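Local coordinates for protein caspase-1 (Spodoptera frugiperda, PDB 1M72) that probably acts as a cysteine protease in the caspase cascade that executes apoptosis in insect cells, working as paired heterodimers, at residues His40-Arg51 / Leu106-Lys117; Gly152-Thr160 / Ala244-Val252. One frame throughout, in Å; residues are numbered along the deposited sequence.

Contact 1: His40-Arg51 / Leu106-Lys117; sequences HEHFDIHSLKSR and LTHGELGMLYAK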
loop_
_atom_site.group_PDB
_atom_site.type_symbol
_atom_site.label_atom_id
_atom_site.label_comp_id
_atom_site.label_asym_id
_atom_site.label_seq_id
_atom_site.Cartn_x
_atom_site.Cartn_y
_atom_site.Cartn_z
ATOM N N HIS C 40 17.538 9.128 -13.392
ATOM C CA HIS C 40 17.978 10.528 -13.331
ATOM C C HIS C 40 19.215 10.711 -12.531
ATOM O O HIS C 40 19.167 10.568 -11.321
ATOM C CB HIS C 40 16.907 11.411 -12.705
ATOM C CG HIS C 40 15.693 11.551 -13.550
ATOM N ND1 HIS C 40 15.616 12.452 -14.592
ATOM C CD2 HIS C 40 14.542 10.837 -13.576
ATOM C CE1 HIS C 40 14.470 12.286 -15.227
ATOM N NE2 HIS C 40 13.801 11.314 -14.631
ATOM N N GLU C 41 20.314 11.061 -13.192
ATOM C CA GLU C 41 21.581 11.247 -12.466
ATOM C C GLU C 41 21.998 12.707 -12.250
ATOM O O GLU C 41 22.608 13.051 -11.240
ATOM C CB GLU C 41 22.724 10.493 -13.179
ATOM C CG GLU C 41 24.039 10.360 -12.340
ATOM C CD GLU C 41 25.132 9.539 -13.051
ATOM O OE1 GLU C 41 25.108 9.434 -14.314
ATOM O OE2 GLU C 41 26.019 9.006 -12.343
ATOM N N HIS C 42 21.629 13.559 -13.187
ATOM C CA HIS C 42 22.037 14.943 -13.119
ATOM C C HIS C 42 20.829 15.837 -13.347
ATOM O O HIS C 42 19.898 15.464 -14.047
ATOM C CB HIS C 42 23.126 15.147 -14.176
ATOM C CG HIS C 42 24.241 14.148 -14.073
ATOM N ND1 HIS C 42 24.534 13.241 -15.080
ATOM C CD2 HIS C 42 25.146 13.915 -13.081
ATOM C CE1 HIS C 42 25.576 12.506 -14.712
ATOM N NE2 HIS C 42 25.968 12.894 -13.505
ATOM N N PHE C 43 20.857 17.022 -12.755
ATOM C CA PHE C 43 19.742 17.955 -12.837
ATOM C C PHE C 43 20.116 19.384 -13.219
ATOM O O PHE C 43 21.161 19.873 -12.802
ATOM C CB PHE C 43 19.025 17.985 -11.480
ATOM C CG PHE C 43 18.587 16.617 -11.002
ATOM C CD1 PHE C 43 19.505 15.740 -10.413
ATOM C CD2 PHE C 43 17.278 16.165 -11.247
ATOM C CE1 PHE C 43 19.135 14.423 -10.088
ATOM C CE2 PHE C 43 16.899 14.864 -10.922
ATOM C CZ PHE C 43 17.830 13.979 -10.343
ATOM N N ASP C 44 19.244 20.047 -13.986
ATOM C CA ASP C 44 19.445 21.437 -14.385
ATOM C C ASP C 44 18.829 22.349 -13.330
ATOM O O ASP C 44 18.508 23.488 -13.616
ATOM C CB ASP C 44 18.803 21.752 -15.747
ATOM C CG ASP C 44 19.388 20.916 -16.887
ATOM O OD1 ASP C 44 20.553 20.472 -16.778
ATOM O OD2 ASP C 44 18.679 20.720 -17.897
ATOM N N ILE C 45 18.669 21.824 -12.115
ATOM C CA ILE C 45 18.145 22.552 -10.956
ATOM C C ILE C 45 19.343 22.727 -9.998
ATOM O O ILE C 45 19.868 21.747 -9.412
ATOM C CB ILE C 45 17.040 21.746 -10.279
ATOM C CG1 ILE C 45 15.838 21.645 -11.251
ATOM C CG2 ILE C 45 16.683 22.387 -8.939
ATOM C CD1 ILE C 45 15.071 20.321 -11.187
ATOM N N HIS C 46 19.782 23.976 -9.846
ATOM C CA HIS C 46 20.958 24.259 -9.036
ATOM C C HIS C 46 21.028 23.654 -7.633
ATOM O O HIS C 46 22.112 23.322 -7.183
ATOM C CB HIS C 46 21.194 25.778 -8.957
ATOM C CG HIS C 46 22.426 26.158 -8.186
ATOM N ND1 HIS C 46 23.704 25.868 -8.622
ATOM C CD2 HIS C 46 22.570 26.762 -6.980
ATOM C CE1 HIS C 46 24.579 26.273 -7.718
ATOM N NE2 HIS C 46 23.919 26.817 -6.711
ATOM N N SER C 47 19.903 23.488 -6.950
ATOM C CA SER C 47 19.929 22.966 -5.588
ATOM C C SER C 47 20.000 21.443 -5.454
ATOM O O SER C 47 20.098 20.898 -4.342
ATOM C CB SER C 47 18.700 23.478 -4.834
ATOM O OG SER C 47 17.513 23.185 -5.563
ATOM N N LEU C 48 19.948 20.769 -6.593
ATOM C CA LEU C 48 19.972 19.331 -6.618
ATOM C C LEU C 48 21.338 18.776 -7.029
ATOM O O LEU C 48 21.859 19.032 -8.139
ATOM C CB LEU C 48 18.868 18.808 -7.570
ATOM C CG LEU C 48 17.400 19.106 -7.239
ATOM C CD1 LEU C 48 16.454 18.390 -8.206
ATOM C CD2 LEU C 48 17.148 18.637 -5.855
ATOM N N LYS C 49 21.901 17.987 -6.127
ATOM C CA LYS C 49 23.200 17.364 -6.358
ATOM C C LYS C 49 23.053 16.131 -7.253
ATOM O O LYS C 49 21.956 15.588 -7.403
ATOM C CB LYS C 49 23.820 17.015 -4.999
ATOM C CG LYS C 49 24.143 18.290 -4.208
ATOM C CD LYS C 49 24.683 18.029 -2.781
ATOM C CE LYS C 49 23.599 17.554 -1.832
ATOM N NZ LYS C 49 23.964 17.853 -0.419
ATOM N N SER C 50 24.141 15.693 -7.867
ATOM C CA SER C 50 24.051 14.518 -8.711
ATOM C C SER C 50 23.777 13.242 -7.901
ATOM O O SER C 50 24.144 13.114 -6.721
ATOM C CB SER C 50 25.286 14.393 -9.584
ATOM O OG SER C 50 25.147 15.297 -10.670
ATOM N N ARG C 51 23.078 12.315 -8.526
ATOM C CA ARG C 51 22.700 11.106 -7.817
ATOM C C ARG C 51 23.660 9.933 -8.124
ATOM O O ARG C 51 23.245 8.890 -8.644
ATOM C CB ARG C 51 21.217 10.766 -8.169
ATOM C CG ARG C 51 20.217 11.877 -7.768
ATOM C CD ARG C 51 18.713 11.453 -7.867
ATOM N NE ARG C 51 18.448 10.199 -7.157
ATOM C CZ ARG C 51 18.398 9.004 -7.752
ATOM N NH1 ARG C 51 18.577 8.908 -9.065
ATOM N NH2 ARG C 51 18.165 7.903 -7.051
ATOM N N LEU C 106 13.915 6.579 -10.791
ATOM C CA LEU C 106 15.062 6.707 -9.874
ATOM C C LEU C 106 15.437 8.203 -9.931
ATOM O O LEU C 106 16.000 8.680 -10.946
ATOM C CB LEU C 106 16.224 5.850 -10.389
ATOM C CG LEU C 106 15.898 4.449 -10.935
ATOM C CD1 LEU C 106 17.183 3.841 -11.542
ATOM C CD2 LEU C 106 15.394 3.558 -9.832
ATOM N N THR C 107 15.137 8.940 -8.857
ATOM C CA THR C 107 15.350 10.397 -8.887
ATOM C C THR C 107 15.241 11.092 -7.519
ATOM O O THR C 107 15.194 10.428 -6.486
ATOM C CB THR C 107 14.319 11.020 -9.887
ATOM O OG1 THR C 107 14.641 12.389 -10.123
ATOM C CG2 THR C 107 12.880 10.929 -9.345
ATOM N N HIS C 108 15.263 12.428 -7.505
ATOM C CA HIS C 108 15.095 13.189 -6.244
ATOM C C HIS C 108 13.577 13.447 -6.043
ATOM O O HIS C 108 12.829 13.601 -7.010
ATOM C CB HIS C 108 15.766 14.566 -6.296
ATOM C CG HIS C 108 17.249 14.545 -6.097
ATOM N ND1 HIS C 108 17.839 14.123 -4.924
ATOM C CD2 HIS C 108 18.260 14.927 -6.916
ATOM C CE1 HIS C 108 19.150 14.248 -5.029
ATOM N NE2 HIS C 108 19.432 14.735 -6.227
ATOM N N GLY C 109 13.156 13.525 -4.786
ATOM C CA GLY C 109 11.765 13.790 -4.479
ATOM C C GLY C 109 11.509 14.512 -3.157
ATOM O O GLY C 109 12.399 14.696 -2.302
ATOM N N GLU C 110 10.258 14.938 -3.024
ATOM C CA GLU C 110 9.715 15.609 -1.853
ATOM C C GLU C 110 8.328 14.983 -1.700
ATOM O O GLU C 110 7.899 14.195 -2.556
ATOM C CB GLU C 110 9.581 17.099 -2.129
ATOM C CG GLU C 110 10.938 17.771 -2.358
ATOM C CD GLU C 110 10.845 19.293 -2.409
ATOM O OE1 GLU C 110 9.959 19.868 -1.718
ATOM O OE2 GLU C 110 11.669 19.895 -3.127
ATOM N N LEU C 111 7.618 15.310 -0.636
ATOM C CA LEU C 111 6.305 14.701 -0.474
ATOM C C LEU C 111 5.425 15.138 -1.647
ATOM O O LEU C 111 5.332 16.336 -1.933
ATOM C CB LEU C 111 5.693 15.110 0.865
ATOM C CG LEU C 111 4.264 14.653 1.167
ATOM C CD1 LEU C 111 4.164 13.170 1.202
ATOM C CD2 LEU C 111 3.843 15.258 2.506
ATOM N N GLY C 112 4.854 14.154 -2.358
ATOM C CA GLY C 112 3.989 14.420 -3.493
ATOM C C GLY C 112 4.770 14.962 -4.667
ATOM O O GLY C 112 4.224 15.614 -5.583
ATOM N N MET C 113 6.061 14.676 -4.714
ATOM C CA MET C 113 6.807 15.256 -5.816
ATOM C C MET C 113 8.017 14.434 -6.300
ATOM O O MET C 113 8.739 13.842 -5.490
ATOM C CB MET C 113 7.228 16.670 -5.361
ATOM C CG MET C 113 8.002 17.527 -6.323
ATOM S SD MET C 113 8.818 18.977 -5.449
ATOM C CE MET C 113 7.457 19.626 -4.424
ATOM N N LEU C 114 8.190 14.399 -7.618
ATOM C CA LEU C 114 9.321 13.768 -8.262
ATOM C C LEU C 114 10.008 14.823 -9.157
ATOM O O LEU C 114 9.348 15.722 -9.695
ATOM C CB LEU C 114 8.866 12.569 -9.121
ATOM C CG LEU C 114 8.384 11.413 -8.245
ATOM C CD1 LEU C 114 7.859 10.318 -9.093
ATOM C CD2 LEU C 114 9.525 10.916 -7.394
ATOM N N TYR C 115 11.326 14.721 -9.323
ATOM C CA TYR C 115 12.035 15.666 -10.187
ATOM C C TYR C 115 12.465 15.058 -11.499
ATOM O O TYR C 115 12.967 13.944 -11.555
ATOM C CB TYR C 115 13.297 16.251 -9.508
ATOM C CG TYR C 115 13.033 17.311 -8.459
ATOM C CD1 TYR C 115 13.013 16.973 -7.106
ATOM C CD2 TYR C 115 12.745 18.640 -8.822
ATOM C CE1 TYR C 115 12.708 17.918 -6.115
ATOM C CE2 TYR C 115 12.427 19.624 -7.830
ATOM C CZ TYR C 115 12.414 19.236 -6.481
ATOM O OH TYR C 115 12.105 20.121 -5.483
ATOM N N ALA C 116 12.236 15.800 -12.566
ATOM C CA ALA C 116 12.690 15.422 -13.898
ATOM C C ALA C 116 14.052 16.137 -13.972
ATOM O O ALA C 116 14.564 16.600 -12.960
ATOM C CB ALA C 116 11.761 15.980 -14.939
ATOM N N LYS C 117 14.628 16.266 -15.162
ATOM C CA LYS C 117 15.909 16.948 -15.268
ATOM C C LYS C 117 15.735 18.440 -15.028
ATOM O O LYS C 117 16.546 19.068 -14.356
ATOM C CB LYS C 117 16.522 16.744 -16.653
ATOM C CG LYS C 117 17.822 17.534 -16.833
ATOM C CD LYS C 117 18.496 17.236 -18.144
ATOM C CE LYS C 117 17.849 18.013 -19.242
ATOM N NZ LYS C 117 18.418 17.622 -20.555
#
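His108 and Thr107 meet Phe43, Leu48 and Arg51 in a loop-to-loop contact at the carboxyl end of strands 31-39 and 98-106, within the active site of the caspase domain. By similarity His108 is the catalytic histidine, and its ring is held on several sides. At its edge NE2 donates to Lys49 O (2.9 Å, N-H...O 169°), with the oxygen nearly in the ring plane; other caspases likewise offer this histidine a backbone carbonyl. Arg51 CD lies over one face, 3.7 Å from the ring centroid in a CH-pi contact, and Leu48 CD2 lies over the other. The Phe43 ring meets it obliquely, CE1 3.3 Å from His108 CD2. Apolar and methylene groups suit these places because they pack on the ring without competing for its nitrogens.

Arg51 bends at chi3 (52°), which lays the guanidinium over the backbone of Thr107. NH1 donates to His40 O in the guanidinium plane. Outside the two segments, Arg51 NE makes a salt bridge with an acidic side chain of the bound peptide, consistent with the family's aspartate-specific S1 pocket. A charged group that is both planar and long suits this double duty.

Farther out, Leu48 CD1 sits over the Tyr115 face, 3.8 Å from the ring centroid, and Ile45 CD1 reaches Tyr115 CD2 at 3.7 Å. Thr107 OG1 donates to Tyr115 O (2.7 Å) and touches the Phe43 edge. Backbone bonds tie down both ends of 106-117: His40 N to Leu106 O, and Asp44 N to Lys117 O.

Around the contact, Leu106 pairs with Phe38 and packs its side chain on helix 54-67, Thr107 pairs with Gln148 of strand 143-148, and Ala116 rests on Ser80 and Ile83 of helix 80-92.

Contact 2: Gly152-Thr160 / Ala244-Val252; sequences GDRLDGGIT and AMMHQQKQV. With EDO (1,2-ethanediol), chain J.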
loop_
_atom_site.group_PDB
_atom_site.type_symbol
_atom_site.label_atom_id
_atom_site.label_comp_id
_atom_site.label_asym_id
_atom_site.label_seq_id
_atom_site.Cartn_x
_atom_site.Cartn_y
_atom_site.Cartn_z
ATOM N N GLY C 152 10.073 13.220 1.287
ATOM C CA GLY C 152 10.154 14.223 2.326
ATOM C C GLY C 152 11.527 14.223 2.973
ATOM O O GLY C 152 12.454 13.579 2.486
ATOM N N ASP C 153 11.665 14.937 4.085
ATOM C CA ASP C 153 12.941 15.023 4.758
ATOM C C ASP C 153 12.914 14.534 6.171
ATOM O O ASP C 153 13.766 14.899 6.942
ATOM C CB ASP C 153 13.471 16.466 4.734
ATOM C CG ASP C 153 12.537 17.483 5.480
ATOM O OD1 ASP C 153 11.841 17.130 6.467
ATOM O OD2 ASP C 153 12.526 18.664 5.074
ATOM N N ARG C 154 11.949 13.715 6.545
ATOM C CA ARG C 154 11.956 13.225 7.910
ATOM C C ARG C 154 12.957 12.040 8.026
ATOM O O ARG C 154 13.295 11.395 7.015
ATOM C CB ARG C 154 10.533 12.850 8.341
ATOM C CG ARG C 154 9.558 13.999 8.125
ATOM C CD ARG C 154 8.504 14.077 9.217
ATOM N NE ARG C 154 7.727 15.342 9.213
ATOM C CZ ARG C 154 8.223 16.598 9.251
ATOM N NH1 ARG C 154 9.542 16.826 9.282
ATOM N NH2 ARG C 154 7.387 17.644 9.294
ATOM N N LEU C 155 13.460 11.795 9.237
ATOM C CA LEU C 155 14.439 10.727 9.455
ATOM C C LEU C 155 13.870 9.717 10.399
ATOM O O LEU C 155 13.077 10.070 11.243
ATOM C CB LEU C 155 15.741 11.268 10.059
ATOM C CG LEU C 155 16.536 12.222 9.181
ATOM C CD1 LEU C 155 17.433 13.051 10.045
ATOM C CD2 LEU C 155 17.313 11.437 8.145
ATOM N N ASP C 156 14.276 8.459 10.237
ATOM C CA ASP C 156 13.803 7.356 11.082
ATOM C C ASP C 156 15.039 6.860 11.862
ATOM O O ASP C 156 15.908 6.156 11.314
ATOM C CB ASP C 156 13.213 6.236 10.198
ATOM C CG ASP C 156 12.547 5.107 11.015
ATOM O OD1 ASP C 156 13.103 4.713 12.081
ATOM O OD2 ASP C 156 11.466 4.608 10.592
ATOM N N GLY C 157 15.110 7.246 13.135
ATOM C CA GLY C 157 16.251 6.873 13.951
ATOM C C GLY C 157 16.304 5.397 14.322
ATOM O O GLY C 157 17.272 4.936 14.935
ATOM N N GLY C 158 15.262 4.659 13.947
ATOM C CA GLY C 158 15.200 3.240 14.261
ATOM C C GLY C 158 15.161 2.947 15.755
ATOM O O GLY C 158 15.233 3.844 16.583
ATOM N N ILE C 159 15.034 1.676 16.109
ATOM C CA ILE C 159 15.035 1.283 17.512
ATOM C C ILE C 159 15.729 -0.069 17.574
ATOM O O ILE C 159 15.608 -0.866 16.640
ATOM C CB ILE C 159 13.611 1.117 18.084
ATOM C CG1 ILE C 159 13.698 0.686 19.564
ATOM C CG2 ILE C 159 12.853 0.058 17.277
ATOM C CD1 ILE C 159 12.350 0.636 20.328
ATOM N N THR C 160 16.444 -0.331 18.666
ATOM C CA THR C 160 17.144 -1.595 18.845
ATOM C C THR C 160 16.231 -2.585 19.558
ATOM O O THR C 160 15.554 -2.221 20.516
ATOM C CB THR C 160 18.447 -1.384 19.661
ATOM O OG1 THR C 160 19.287 -0.458 18.965
ATOM C CG2 THR C 160 19.231 -2.690 19.826
ATOM N N ALA C 244 25.799 14.053 12.401
ATOM C CA ALA C 244 25.144 13.231 13.389
ATOM C C ALA C 244 23.671 13.008 13.123
ATOM O O ALA C 244 23.197 11.896 13.246
ATOM C CB ALA C 244 25.336 13.816 14.783
ATOM N N MET C 245 22.937 14.048 12.760
ATOM C CA MET C 245 21.514 13.848 12.562
ATOM C C MET C 245 21.181 12.859 11.414
ATOM O O MET C 245 20.135 12.200 11.468
ATOM C CB MET C 245 20.795 15.206 12.366
ATOM C CG MET C 245 20.667 15.671 10.917
ATOM S SD MET C 245 19.622 17.168 10.557
ATOM C CE MET C 245 18.016 16.715 11.230
ATOM N N MET C 246 22.047 12.762 10.397
ATOM C CA MET C 246 21.844 11.843 9.261
ATOM C C MET C 246 22.490 10.460 9.514
ATOM O O MET C 246 22.380 9.536 8.716
ATOM C CB MET C 246 22.483 12.413 8.002
ATOM C CG MET C 246 22.004 13.802 7.612
ATOM S SD MET C 246 20.238 13.813 7.377
ATOM C CE MET C 246 20.131 13.005 5.672
ATOM N N HIS C 247 23.151 10.326 10.648
ATOM C CA HIS C 247 23.868 9.121 10.949
ATOM C C HIS C 247 23.085 8.006 11.653
ATOM O O HIS C 247 22.313 8.265 12.549
ATOM C CB HIS C 247 25.118 9.507 11.752
ATOM C CG HIS C 247 26.105 8.395 11.889
ATOM N ND1 HIS C 247 26.657 7.755 10.798
ATOM C CD2 HIS C 247 26.613 7.784 12.990
ATOM C CE1 HIS C 247 27.461 6.798 11.226
ATOM N NE2 HIS C 247 27.451 6.796 12.550
ATOM N N GLN C 248 23.329 6.763 11.231
ATOM C CA GLN C 248 22.681 5.571 11.776
ATOM C C GLN C 248 21.186 5.614 11.615
ATOM O O GLN C 248 20.457 5.210 12.509
ATOM C CB GLN C 248 23.013 5.409 13.265
ATOM C CG GLN C 248 24.525 5.364 13.549
ATOM C CD GLN C 248 24.822 5.113 15.012
ATOM O OE1 GLN C 248 25.841 5.554 15.519
ATOM N NE2 GLN C 248 23.925 4.397 15.698
ATOM N N GLN C 249 20.725 6.112 10.476
ATOM C CA GLN C 249 19.292 6.186 10.251
ATOM C C GLN C 249 18.813 4.920 9.530
ATOM O O GLN C 249 19.610 4.202 8.905
ATOM C CB GLN C 249 18.951 7.467 9.481
ATOM C CG GLN C 249 19.494 8.724 10.185
ATOM C CD GLN C 249 18.795 8.973 11.506
ATOM O OE1 GLN C 249 17.597 9.209 11.524
ATOM N NE2 GLN C 249 19.537 8.895 12.619
ATOM N N LYS C 250 17.519 4.655 9.662
ATOM C CA LYS C 250 16.847 3.474 9.116
ATOM C C LYS C 250 15.811 3.863 8.079
ATOM O O LYS C 250 15.480 5.057 7.908
ATOM C CB LYS C 250 16.148 2.740 10.243
ATOM C CG LYS C 250 17.092 2.361 11.364
ATOM C CD LYS C 250 18.058 1.283 10.904
ATOM C CE LYS C 250 17.375 -0.103 10.968
ATOM N NZ LYS C 250 18.179 -1.085 10.217
ATOM N N GLN C 251 15.273 2.850 7.415
ATOM C CA GLN C 251 14.307 3.067 6.348
ATOM C C GLN C 251 13.506 1.829 6.069
ATOM O O GLN C 251 14.035 0.704 6.160
ATOM C CB GLN C 251 15.053 3.446 5.069
ATOM C CG GLN C 251 14.183 3.620 3.836
ATOM C CD GLN C 251 14.992 3.952 2.589
ATOM O OE1 GLN C 251 16.008 4.650 2.664
ATOM N NE2 GLN C 251 14.540 3.459 1.423
ATOM N N VAL C 252 12.223 2.035 5.775
ATOM C CA VAL C 252 11.345 0.949 5.366
ATOM C C VAL C 252 10.536 1.411 4.135
ATOM O O VAL C 252 10.095 2.551 4.066
ATOM C CB VAL C 252 10.392 0.443 6.502
ATOM C CG1 VAL C 252 9.304 1.515 6.883
ATOM C CG2 VAL C 252 9.714 -0.852 6.038
HETATM C C1 EDO J . 11.807 5.401 6.249
HETATM O O1 EDO J . 10.794 4.990 5.305
HETATM C C2 EDO J . 11.478 4.799 7.576
HETATM O O2 EDO J . 10.348 5.467 8.074
HETATM O O HOH W 1 16.148 7.765 7.636
HETATM O O HOH W 2 20.150 6.343 15.261
#
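Leu155 and Asp156 lie against Met245, Met246, Gln249 and Lys250 where two loops beside the active site meet a third from the second subunit, a combination consistent with the loop bundle of mature caspases. Within it Asp156 forms an Asx turn, OD1 accepting from Gly158 N.

Along 244-252, the 3-10 segment comes first. Met245 CE and Met246 SD both reach Leu155, the sulfur 3.8 Å from Leu155 CD2. Met246 curls its sulfur back to the leucine although its CB points away; it also packs on an apolar side chain of the bound peptide. Flexible methionines suit a surface shaped around a branched leucine.

Gln248 O shares a water with Gly157 O. Gln249 folds at chi2, and NE2 donates to His247 O at 2.8 Å, almost straight (176°) though from above the carbonyl plane. That bond fixes the amide's rotation and sets OE1 beside Leu155 CB, 3.1 Å away.

Next, Lys250 N donates to Asp156 O at 2.8 Å (167°). Lys250 CG passes 3.6 Å from Gly158 CA, an approach suited to glycine, which also tolerates the positive phi found there. The amine leads away to the carbonyls of Phe236 and Ala233, which satisfy the charge of a buried lysine. A second water joins Lys250 O to Asp156 N.

Asp156 CG stands anti to N (chi1 -174°), directing the carboxylate to Val178 N and His179 N of the second subunit; a carboxylate, with two oxygens, can accept from several amides at once. At Val252 a 1,2-ethanediol, probably from the crystallisation liquor, bridges the segments: its O1 donates to Val252 O at 2.8 Å, and its O2 reaches Asp156 OD2 in a weak bond of 2.9 Å.

Contact 1 closes along the chain before contact 2 opens, and their centres lie 21 Å apart, though the nearest atoms are only about 4 Å from each other without touching. Both belong to the one caspase domain and occupy the same end of the six-stranded mixed sheet: strands 31-39 and 98-106 lead into contact 1, strand 143-148 runs toward the first segment of contact 2, and the second leads into strand 254-257. Cys150, the nucleophile by similarity, comes just before contact 2 in sequence; the side chains of His108 and Cys150 are about 6 Å apart. The bound peptide touches both contacts, and contact 2 also meets the second subunit, so the catalytic centre lies close to the subunit interface.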